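Local coordinates for UPF0249 protein EF_3048 (Enterococcus faecalis, PDB 2I5I), which probably removes acetyl groups from acetylated carbohydrates during oligosaccharide breakdown, probably with magnesium as cofactor, at residues 6-11 with 208-213. Residues are numbered along the deposited sequence; the frame is centred on the assembly and turned at random.
Sequences KLIINA and VFEINC
The F209 ring turns one edge to the neighbouring strand: its CD1 lies 3.7 Å from K6 O, which sits in the plane of the ring. The ring also packs on V201 of helix 191-203 and on E179. The carboxylate of E210 and the amide of N10 are the other flat groups that meet, their planes 73° apart. The extended E210 side chain, with CG anti to the backbone N (chi1 -179°), carries its carboxylate forward over the face of the sheet, with OE2 3.2 Å from N10 CB. There OE2 forms a salt bridge with R156 and OE1 is hydrogen-bonded to Y258 OH. N10 OD1 is hydrogen-bonded to S35 OG.

Strands 6-11 and 208-213 are parallel neighbours in the core sheet of this probable YdjC-family deacetylase. Five backbone hydrogen bonds join them, from F209 N to K6 O (2.8 Å) through to C213 N to N10 O (2.9 Å). The last is the most bent, 132° at the hydrogen. Strand 6-11 lies between 208-213 and 35-38, in an alpha/beta fold consistent with a distorted barrel.

On the face of L7 and I211, L7 CD1 touches I211 CD1 at 3.7 Å. Further along, I9 CG2 meets C213 SG at 4.1 Å. On the other face I8 CD1 lies 3.9 Å from V208 CG1. K6 CE passes V208 CG2, then the bent chain leads NZ away to salt bridges with E207 of its own chain and D111 of the second subunit. N212 ND2 is hydrogen-bonded to D12 OD2, and the N212 side chain is about 9 Å from that of H130, a predicted magnesium ligand.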
loop_
_atom_site.group_PDB
_atom_site.type_symbol
_atom_site.label_atom_id
_atom_site.label_comp_id
_atom_site.label_asym_id
_atom_site.label_seq_id
_atom_site.Cartn_x
_atom_site.Cartn_y
_atom_site.Cartn_z
ATOM N N LYS A 6 15.283 -26.795 13.056
ATOM C CA LYS A 6 14.334 -25.841 12.464
ATOM C C LYS A 6 12.981 -25.995 13.139
ATOM O O LYS A 6 12.391 -27.080 13.164
ATOM C CB LYS A 6 14.241 -26.056 10.962
ATOM C CG LYS A 6 15.581 -25.822 10.260
ATOM C CD LYS A 6 15.410 -26.196 8.792
ATOM C CE LYS A 6 16.247 -27.436 8.501
ATOM N NZ LYS A 6 17.611 -27.006 8.093
ATOM N N LEU A 7 12.511 -24.887 13.696
ATOM C CA LEU A 7 11.304 -24.861 14.490
ATOM C C LEU A 7 10.232 -23.976 13.829
ATOM O O LEU A 7 10.430 -22.787 13.673
ATOM C CB LEU A 7 11.559 -24.332 15.899
ATOM C CG LEU A 7 10.324 -24.215 16.785
ATOM C CD1 LEU A 7 9.642 -25.565 16.973
ATOM C CD2 LEU A 7 10.652 -23.648 18.167
ATOM N N ILE A 8 9.157 -24.623 13.438
ATOM C CA ILE A 8 7.959 -24.018 12.904
ATOM C C ILE A 8 7.003 -23.868 14.084
ATOM O O ILE A 8 6.663 -24.837 14.766
ATOM C CB ILE A 8 7.364 -24.895 11.798
ATOM C CG1 ILE A 8 8.299 -25.151 10.623
ATOM C CG2 ILE A 8 6.035 -24.312 11.343
ATOM C CD1 ILE A 8 7.783 -26.215 9.683
ATOM N N ILE A 9 6.588 -22.656 14.368
ATOM C CA ILE A 9 5.604 -22.265 15.367
ATOM C C ILE A 9 4.404 -21.763 14.583
ATOM O O ILE A 9 4.410 -20.720 13.946
ATOM C CB ILE A 9 6.144 -21.215 16.352
ATOM C CG1 ILE A 9 7.439 -21.689 16.984
ATOM C CG2 ILE A 9 5.122 -20.851 17.414
ATOM C CD1 ILE A 9 8.077 -20.774 17.991
ATOM N N ASN A 10 3.380 -22.620 14.592
ATOM C CA ASN A 10 2.248 -22.414 13.694
ATOM C C ASN A 10 1.008 -22.156 14.529
ATOM O O ASN A 10 0.623 -22.958 15.377
ATOM C CB ASN A 10 1.998 -23.614 12.764
ATOM C CG ASN A 10 0.864 -23.350 11.789
ATOM O OD1 ASN A 10 1.073 -22.973 10.628
ATOM N ND2 ASN A 10 -0.340 -23.566 12.274
ATOM N N ALA A 11 0.383 -21.021 14.231
ATOM C CA ALA A 11 -0.873 -20.660 14.874
ATOM C C ALA A 11 -2.037 -21.262 14.111
ATOM O O ALA A 11 -2.244 -20.949 12.936
ATOM C CB ALA A 11 -1.023 -19.140 14.932
ATOM N N VAL A 208 13.468 -30.917 11.549
ATOM C CA VAL A 208 12.350 -29.990 11.533
ATOM C C VAL A 208 11.269 -30.372 12.545
ATOM O O VAL A 208 10.773 -31.497 12.568
ATOM C CB VAL A 208 11.692 -29.888 10.151
ATOM C CG1 VAL A 208 10.606 -28.818 10.155
ATOM C CG2 VAL A 208 12.729 -29.584 9.076
ATOM N N PHE A 209 10.898 -29.389 13.360
ATOM C CA PHE A 209 9.950 -29.522 14.434
ATOM C C PHE A 209 8.814 -28.500 14.295
ATOM O O PHE A 209 9.075 -27.395 13.810
ATOM C CB PHE A 209 10.607 -29.328 15.797
ATOM C CG PHE A 209 11.817 -30.215 16.031
ATOM C CD1 PHE A 209 13.016 -29.951 15.399
ATOM C CD2 PHE A 209 11.715 -31.300 16.875
ATOM C CE1 PHE A 209 14.114 -30.766 15.600
ATOM C CE2 PHE A 209 12.806 -32.125 17.085
ATOM C CZ PHE A 209 13.995 -31.854 16.444
ATOM N N GLU A 210 7.621 -28.893 14.713
ATOM C CA GLU A 210 6.476 -27.985 14.705
ATOM C C GLU A 210 5.874 -27.923 16.103
ATOM O O GLU A 210 5.503 -28.931 16.708
ATOM C CB GLU A 210 5.396 -28.376 13.694
ATOM C CG GLU A 210 4.242 -27.379 13.703
ATOM C CD GLU A 210 3.153 -27.634 12.696
ATOM O OE1 GLU A 210 3.241 -28.628 11.944
ATOM O OE2 GLU A 210 2.178 -26.844 12.637
ATOM N N ILE A 211 5.786 -26.695 16.618
ATOM C CA ILE A 211 4.943 -26.477 17.789
ATOM C C ILE A 211 3.677 -25.758 17.347
ATOM O O ILE A 211 3.765 -24.685 16.743
ATOM C CB ILE A 211 5.661 -25.616 18.839
ATOM C CG1 ILE A 211 6.808 -26.298 19.575
ATOM C CG2 ILE A 211 4.626 -25.066 19.816
ATOM C CD1 ILE A 211 7.820 -25.320 20.156
ATOM N N ASN A 212 2.484 -26.301 17.595
ATOM C CA ASN A 212 1.293 -25.557 17.161
ATOM C C ASN A 212 0.766 -24.769 18.367
ATOM O O ASN A 212 1.139 -24.973 19.535
ATOM C CB ASN A 212 0.230 -26.439 16.540
ATOM C CG ASN A 212 -0.575 -27.275 17.503
ATOM O OD1 ASN A 212 -0.009 -27.786 18.471
ATOM N ND2 ASN A 212 -1.862 -27.435 17.241
ATOM N N CYS A 213 -0.109 -23.812 18.043
ATOM C CA CYS A 213 -0.639 -22.963 19.109
ATOM C C CYS A 213 -1.918 -22.268 18.641
ATOM O O CYS A 213 -2.217 -22.324 17.458
ATOM C CB CYS A 213 0.395 -21.928 19.547
ATOM S SG CYS A 213 1.076 -20.903 18.221
#